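PDB 4R5O: quinonprotein alcohol dehydrogenase-like protein from Bacteroides thetaiotaomicron VPI-5482, which is of unknown function but carries an immunoglobulin-like domain beside a seven-bladed beta-propeller and binds calcium ions. Local coordinates for residues V236-T241 against K249-N254; E245-Y250 against V267-I272. All blocks are in the same frame, centred on the assembly; numbering follows the deposited sequence.

Contact 1 of 2, residues V236-T241 against K249-N254; sequences VLSNDT and KYYDVN. With CA (calcium ion), chain K.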
loop_
_atom_site.group_PDB
_atom_site.type_symbol
_atom_site.label_atom_id
_atom_site.label_comp_id
_atom_site.label_asym_id
_atom_site.label_seq_id
_atom_site.Cartn_x
_atom_site.Cartn_y
_atom_site.Cartn_z
ATOM N N VAL A 236 -16.131 -6.276 -15.811
ATOM C CA VAL A 236 -14.780 -5.795 -15.556
ATOM C C VAL A 236 -14.380 -4.884 -16.715
ATOM O O VAL A 236 -14.199 -5.371 -17.828
ATOM C CB VAL A 236 -13.743 -6.928 -15.348
ATOM C CG1 VAL A 236 -12.346 -6.350 -15.098
ATOM C CG2 VAL A 236 -14.157 -7.869 -14.223
ATOM N N LEU A 237 -14.265 -3.578 -16.472
ATOM C CA LEU A 237 -13.792 -2.618 -17.486
ATOM C C LEU A 237 -12.287 -2.600 -17.458
ATOM O O LEU A 237 -11.742 -2.552 -16.369
ATOM C CB LEU A 237 -14.371 -1.219 -17.226
ATOM C CG LEU A 237 -15.866 -1.102 -17.407
ATOM C CD1 LEU A 237 -16.414 0.152 -16.750
ATOM C CD2 LEU A 237 -16.216 -1.132 -18.875
ATOM N N SER A 238 -11.599 -2.687 -18.608
ATOM C CA SER A 238 -10.138 -2.690 -18.568
ATOM C C SER A 238 -9.487 -1.667 -19.547
ATOM O O SER A 238 -10.007 -1.366 -20.627
ATOM C CB SER A 238 -9.594 -4.076 -18.888
ATOM O OG SER A 238 -9.834 -4.426 -20.239
ATOM N N ASN A 239 -8.339 -1.138 -19.095
ATOM C CA ASN A 239 -7.348 -0.335 -19.789
ATOM C C ASN A 239 -6.150 -1.231 -19.982
ATOM O O ASN A 239 -5.526 -1.603 -18.986
ATOM C CB ASN A 239 -7.025 0.946 -19.016
ATOM C CG ASN A 239 -5.759 1.634 -19.459
ATOM O OD1 ASN A 239 -4.893 1.906 -18.646
ATOM N ND2 ASN A 239 -5.561 1.812 -20.758
ATOM N N ASP A 240 -5.884 -1.664 -21.226
ATOM C CA ASP A 240 -4.842 -2.631 -21.514
ATOM C C ASP A 240 -3.746 -2.044 -22.402
ATOM O O ASP A 240 -3.016 -2.805 -23.036
ATOM C CB ASP A 240 -5.466 -3.871 -22.193
ATOM C CG ASP A 240 -6.331 -3.642 -23.433
ATOM O OD1 ASP A 240 -6.107 -2.640 -24.145
ATOM O OD2 ASP A 240 -7.186 -4.507 -23.726
ATOM N N THR A 241 -3.585 -0.710 -22.399
ATOM C CA THR A 241 -2.579 -0.075 -23.232
ATOM C C THR A 241 -1.805 1.018 -22.467
ATOM O O THR A 241 -2.364 1.673 -21.586
ATOM C CB THR A 241 -3.243 0.510 -24.461
ATOM O OG1 THR A 241 -2.226 0.939 -25.341
ATOM C CG2 THR A 241 -4.210 1.651 -24.145
ATOM N N LYS A 249 -12.008 -2.408 -23.024
ATOM C CA LYS A 249 -12.633 -3.717 -23.187
ATOM C C LYS A 249 -13.248 -4.162 -21.892
ATOM O O LYS A 249 -12.740 -3.829 -20.826
ATOM C CB LYS A 249 -11.610 -4.732 -23.673
ATOM C CG LYS A 249 -11.092 -4.368 -25.060
ATOM C CD LYS A 249 -10.024 -5.298 -25.550
ATOM C CE LYS A 249 -9.287 -4.679 -26.693
ATOM N NZ LYS A 249 -8.457 -3.542 -26.220
ATOM N N TYR A 250 -14.375 -4.859 -21.957
ATOM C CA TYR A 250 -14.955 -5.361 -20.721
ATOM C C TYR A 250 -15.245 -6.869 -20.872
ATOM O O TYR A 250 -15.392 -7.392 -21.982
ATOM C CB TYR A 250 -16.203 -4.582 -20.261
ATOM C CG TYR A 250 -17.410 -4.635 -21.167
ATOM C CD1 TYR A 250 -18.356 -5.650 -21.043
ATOM C CD2 TYR A 250 -17.678 -3.605 -22.059
ATOM C CE1 TYR A 250 -19.502 -5.673 -21.829
ATOM C CE2 TYR A 250 -18.820 -3.615 -22.853
ATOM C CZ TYR A 250 -19.738 -4.645 -22.726
ATOM O OH TYR A 250 -20.865 -4.680 -23.522
ATOM N N TYR A 251 -15.235 -7.547 -19.725
ATOM C CA TYR A 251 -15.468 -8.974 -19.520
ATOM C C TYR A 251 -16.616 -9.128 -18.526
ATOM O O TYR A 251 -16.936 -8.180 -17.810
ATOM C CB TYR A 251 -14.163 -9.657 -19.023
ATOM C CG TYR A 251 -12.964 -9.469 -19.935
ATOM C CD1 TYR A 251 -12.245 -8.274 -19.935
ATOM C CD2 TYR A 251 -12.504 -10.508 -20.747
ATOM C CE1 TYR A 251 -11.173 -8.075 -20.804
ATOM C CE2 TYR A 251 -11.395 -10.338 -21.582
ATOM C CZ TYR A 251 -10.731 -9.117 -21.605
ATOM O OH TYR A 251 -9.645 -8.903 -22.428
ATOM N N ASP A 252 -17.248 -10.293 -18.492
ATOM C CA ASP A 252 -18.341 -10.542 -17.558
ATOM C C ASP A 252 -17.757 -11.133 -16.277
ATOM O O ASP A 252 -16.994 -12.097 -16.364
ATOM C CB ASP A 252 -19.384 -11.465 -18.203
ATOM C CG ASP A 252 -20.606 -11.687 -17.365
ATOM O OD1 ASP A 252 -21.477 -10.791 -17.343
ATOM O OD2 ASP A 252 -20.717 -12.775 -16.758
ATOM N N VAL A 253 -18.090 -10.550 -15.102
ATOM C CA VAL A 253 -17.567 -10.994 -13.800
ATOM C C VAL A 253 -17.942 -12.475 -13.571
ATOM O O VAL A 253 -17.072 -13.259 -13.219
ATOM C CB VAL A 253 -18.071 -10.079 -12.641
ATOM C CG1 VAL A 253 -17.823 -10.681 -11.257
ATOM C CG2 VAL A 253 -17.448 -8.683 -12.736
ATOM N N ASN A 254 -19.193 -12.863 -13.813
ATOM C CA ASN A 254 -19.668 -14.244 -13.594
ATOM C C ASN A 254 -18.993 -15.243 -14.534
ATOM O O ASN A 254 -18.686 -16.363 -14.096
ATOM C CB ASN A 254 -21.178 -14.332 -13.760
ATOM C CG ASN A 254 -21.913 -13.611 -12.670
ATOM O OD1 ASN A 254 -21.443 -13.545 -11.517
ATOM N ND2 ASN A 254 -23.076 -13.070 -13.007
HETATM CA CA CA K . -23.505 -10.502 -15.918
HETATM O O HOH W 1 -8.328 -6.111 -22.020
HETATM O O HOH W 2 -23.231 -12.786 -15.885
HETATM O O HOH W 3 -24.112 -7.730 -16.213
HETATM O O HOH W 4 -24.157 -11.519 -18.181
HETATM O O HOH W 5 -22.552 -10.452 -13.301
#
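Lys249 and Asp240 meet with their side chains at about a right angle: the lysine chain bends at its last torsion (chi4 70°), and NZ arrives on the syn lone pair of Asp240 OD2 to form a salt bridge of 3.0 Å. Both groups have a second partner, since NZ also bonds the O of Lys247 and Asp240 OD1 is hydrogen-bonded to Ser246 OG. A water carries the polar cluster on, donating to Asp240 OD2 at 2.6 Å and also bonding Ser238 OG and Tyr251 OH. Ser238 OG itself lies at the edge of the Tyr251 ring and in its plane, 3.9 Å from Tyr251 CE1. The backbones beneath form an antiparallel beta hairpin in one propeller blade, where the hydrogen-bonded pairs Val236–Tyr251 and Ser238–Lys249 flank the non-hydrogen-bonded pair Leu237–Tyr250. On the face of that middle pair, Leu237 CD2 rests 3.7 Å from Tyr250 CB, while the tyrosine ring leads away and meets Phe307 edge-to-face. Val236 CG2 touches Val253 CG2 at 3.7 Å, the two valines crossing nearly perpendicularly where the strand runs into helix 253-258. Asp252 is the N-cap of that helix: its OD2 accepts from the backbone N of Glu255, and its OD1 binds the calcium ion at 2.5 Å. Four waters are also bound to the metal, one of them bridging Asp252 OD2 and Asn254 ND2.

Contact 2 of 2, residues E245-Y250 against V267-I272; sequences ESKVKY and VTELDI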
loop_
_atom_site.group_PDB
_atom_site.type_symbol
_atom_site.label_atom_id
_atom_site.label_comp_id
_atom_site.label_asym_id
_atom_site.label_seq_id
_atom_site.Cartn_x
_atom_site.Cartn_y
_atom_site.Cartn_z
ATOM N N GLU A 245 -2.704 2.187 -29.740
ATOM C CA GLU A 245 -4.116 2.514 -29.874
ATOM C C GLU A 245 -4.915 1.261 -29.534
ATOM O O GLU A 245 -4.680 0.181 -30.093
ATOM C CB GLU A 245 -4.411 3.054 -31.287
ATOM C CG GLU A 245 -5.865 3.421 -31.543
ATOM C CD GLU A 245 -6.192 3.988 -32.918
ATOM O OE1 GLU A 245 -5.325 4.674 -33.509
ATOM O OE2 GLU A 245 -7.351 3.819 -33.367
ATOM N N SER A 246 -5.795 1.392 -28.547
ATOM C CA SER A 246 -6.618 0.290 -28.054
ATOM C C SER A 246 -7.927 0.834 -27.544
ATOM O O SER A 246 -7.990 1.999 -27.166
ATOM C CB SER A 246 -5.872 -0.474 -26.954
ATOM O OG SER A 246 -6.608 -1.584 -26.481
ATOM N N LYS A 247 -8.967 0.009 -27.539
ATOM C CA LYS A 247 -10.260 0.402 -27.001
ATOM C C LYS A 247 -10.464 -0.183 -25.631
ATOM O O LYS A 247 -9.924 -1.264 -25.366
ATOM C CB LYS A 247 -11.400 -0.039 -27.922
ATOM C CG LYS A 247 -11.550 0.818 -29.148
ATOM C CD LYS A 247 -12.629 0.280 -30.018
ATOM C CE LYS A 247 -12.845 1.112 -31.252
ATOM N NZ LYS A 247 -11.598 1.312 -32.048
ATOM N N VAL A 248 -11.262 0.501 -24.762
ATOM C CA VAL A 248 -11.647 -0.046 -23.458
ATOM C C VAL A 248 -12.365 -1.350 -23.750
ATOM O O VAL A 248 -13.188 -1.404 -24.666
ATOM C CB VAL A 248 -12.489 0.932 -22.573
ATOM C CG1 VAL A 248 -13.128 0.225 -21.384
ATOM C CG2 VAL A 248 -11.660 2.107 -22.095
ATOM N N LYS A 249 -12.008 -2.408 -23.024
ATOM C CA LYS A 249 -12.633 -3.717 -23.187
ATOM C C LYS A 249 -13.248 -4.162 -21.892
ATOM O O LYS A 249 -12.740 -3.829 -20.826
ATOM C CB LYS A 249 -11.610 -4.732 -23.673
ATOM C CG LYS A 249 -11.092 -4.368 -25.060
ATOM C CD LYS A 249 -10.024 -5.298 -25.550
ATOM C CE LYS A 249 -9.287 -4.679 -26.693
ATOM N NZ LYS A 249 -8.457 -3.542 -26.220
ATOM N N TYR A 250 -14.375 -4.859 -21.957
ATOM C CA TYR A 250 -14.955 -5.361 -20.721
ATOM C C TYR A 250 -15.245 -6.869 -20.872
ATOM O O TYR A 250 -15.392 -7.392 -21.982
ATOM C CB TYR A 250 -16.203 -4.582 -20.261
ATOM C CG TYR A 250 -17.410 -4.635 -21.167
ATOM C CD1 TYR A 250 -18.356 -5.650 -21.043
ATOM C CD2 TYR A 250 -17.678 -3.605 -22.059
ATOM C CE1 TYR A 250 -19.502 -5.673 -21.829
ATOM C CE2 TYR A 250 -18.820 -3.615 -22.853
ATOM C CZ TYR A 250 -19.738 -4.645 -22.726
ATOM O OH TYR A 250 -20.865 -4.680 -23.522
ATOM N N VAL A 267 -14.904 -10.901 -24.714
ATOM C CA VAL A 267 -14.427 -9.552 -24.513
ATOM C C VAL A 267 -15.183 -8.658 -25.469
ATOM O O VAL A 267 -15.327 -8.980 -26.635
ATOM C CB VAL A 267 -12.883 -9.444 -24.656
ATOM C CG1 VAL A 267 -12.350 -10.065 -25.942
ATOM C CG2 VAL A 267 -12.390 -8.017 -24.476
ATOM N N THR A 268 -15.727 -7.568 -24.946
ATOM C CA THR A 268 -16.481 -6.586 -25.712
ATOM C C THR A 268 -15.770 -5.268 -25.635
ATOM O O THR A 268 -15.292 -4.907 -24.558
ATOM C CB THR A 268 -17.890 -6.497 -25.161
ATOM O OG1 THR A 268 -18.416 -7.807 -25.049
ATOM C CG2 THR A 268 -18.788 -5.585 -25.975
ATOM N N GLU A 269 -15.714 -4.535 -26.742
ATOM C CA GLU A 269 -15.096 -3.213 -26.796
ATOM C C GLU A 269 -16.138 -2.130 -26.650
ATOM O O GLU A 269 -17.271 -2.289 -27.107
ATOM C CB GLU A 269 -14.316 -2.993 -28.104
ATOM C CG GLU A 269 -13.064 -3.841 -28.277
ATOM C CD GLU A 269 -12.351 -3.645 -29.605
ATOM O OE1 GLU A 269 -12.963 -3.068 -30.533
ATOM O OE2 GLU A 269 -11.206 -4.133 -29.742
ATOM N N LEU A 270 -15.748 -1.042 -25.987
ATOM C CA LEU A 270 -16.492 0.208 -25.846
ATOM C C LEU A 270 -15.844 1.215 -26.759
ATOM O O LEU A 270 -14.648 1.099 -27.004
ATOM C CB LEU A 270 -16.556 0.716 -24.379
ATOM C CG LEU A 270 -17.434 -0.054 -23.387
ATOM C CD1 LEU A 270 -17.286 0.529 -21.997
ATOM C CD2 LEU A 270 -18.904 -0.029 -23.798
ATOM N N ASP A 271 -16.605 2.185 -27.290
ATOM C CA ASP A 271 -16.047 3.198 -28.186
ATOM C C ASP A 271 -15.296 4.243 -27.340
ATOM O O ASP A 271 -15.777 5.359 -27.146
ATOM C CB ASP A 271 -17.152 3.832 -29.065
ATOM C CG ASP A 271 -16.686 4.781 -30.168
ATOM O OD1 ASP A 271 -15.479 4.720 -30.558
ATOM O OD2 ASP A 271 -17.531 5.549 -30.680
ATOM N N ILE A 272 -14.128 3.839 -26.785
ATOM C CA ILE A 272 -13.228 4.646 -25.959
ATOM C C ILE A 272 -11.811 4.298 -26.389
ATOM O O ILE A 272 -11.270 3.283 -25.944
ATOM C CB ILE A 272 -13.434 4.489 -24.416
ATOM C CG1 ILE A 272 -14.909 4.631 -23.984
ATOM C CG2 ILE A 272 -12.505 5.478 -23.619
ATOM C CD1 ILE A 272 -15.240 4.096 -22.626
#
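Tyr250 and Thr268 lie side by side and point the same way, with Thr268 CB over one face of the tyrosine ring, 3.8 Å from its centroid, as a CH-pi contact. Leu270 comes in at about a right angle and sets CD2 at the ring edge, 3.7 Å from Tyr250 CE2. Further along, Val248 CG2 packs at 3.8 Å on Ile272 CB; with Ile272 CG1 beside its backbone N (chi1 -49°), CD1 reaches Val248 too. This is the tight part, and Leu270 and Ile272 extend it onto Ile303. Backbone bonds back it up: Tyr250 and Thr268 exchange N-H and carbonyl, and the bond from Leu270 N to Val248 O is 2.9 Å long and nearly straight at 173°. The face of Lys249 and Glu269 is the solvent side, with Glu269 and Val267 exposed, and its charged ends stay apart. The side chains of Lys249 and Glu269 run alongside each other, yet Lys249 NZ stops 4.5 Å from Glu269 OE2. Lys247 crosses the same glutamate with CD nearest OE1, its NZ staying 4.8 Å from OE1, while Val267 CG2 still closely meets the aliphatic part of Lys249, 3.5 Å from its CB. Asp271 centres an inverse gamma turn that interrupts the outermost strand, so that 268-270 and 272-274 together take the place of the fourth strand of an antiparallel beta-propeller blade.

Contacts 1 and 2 have their centres about 8 Å apart and share strand 246-252, with Lys249 and Tyr250 taking part in both. Along the chain, strand 235-239 turns back into 246-252 to make contact 1; helix 253-258 and a loop follow before 268-270 returns along the other edge of 246-252 to make contact 2. Together with 228-232 and 272-274 they build one antiparallel sheet, a blade of the propeller. The contacts also touch directly: Tyr251 CZ packs on Val267 CG2, and Leu237 on Leu270. The shared strand ends at Asp252, which binds the calcium ion as it caps helix 253-258.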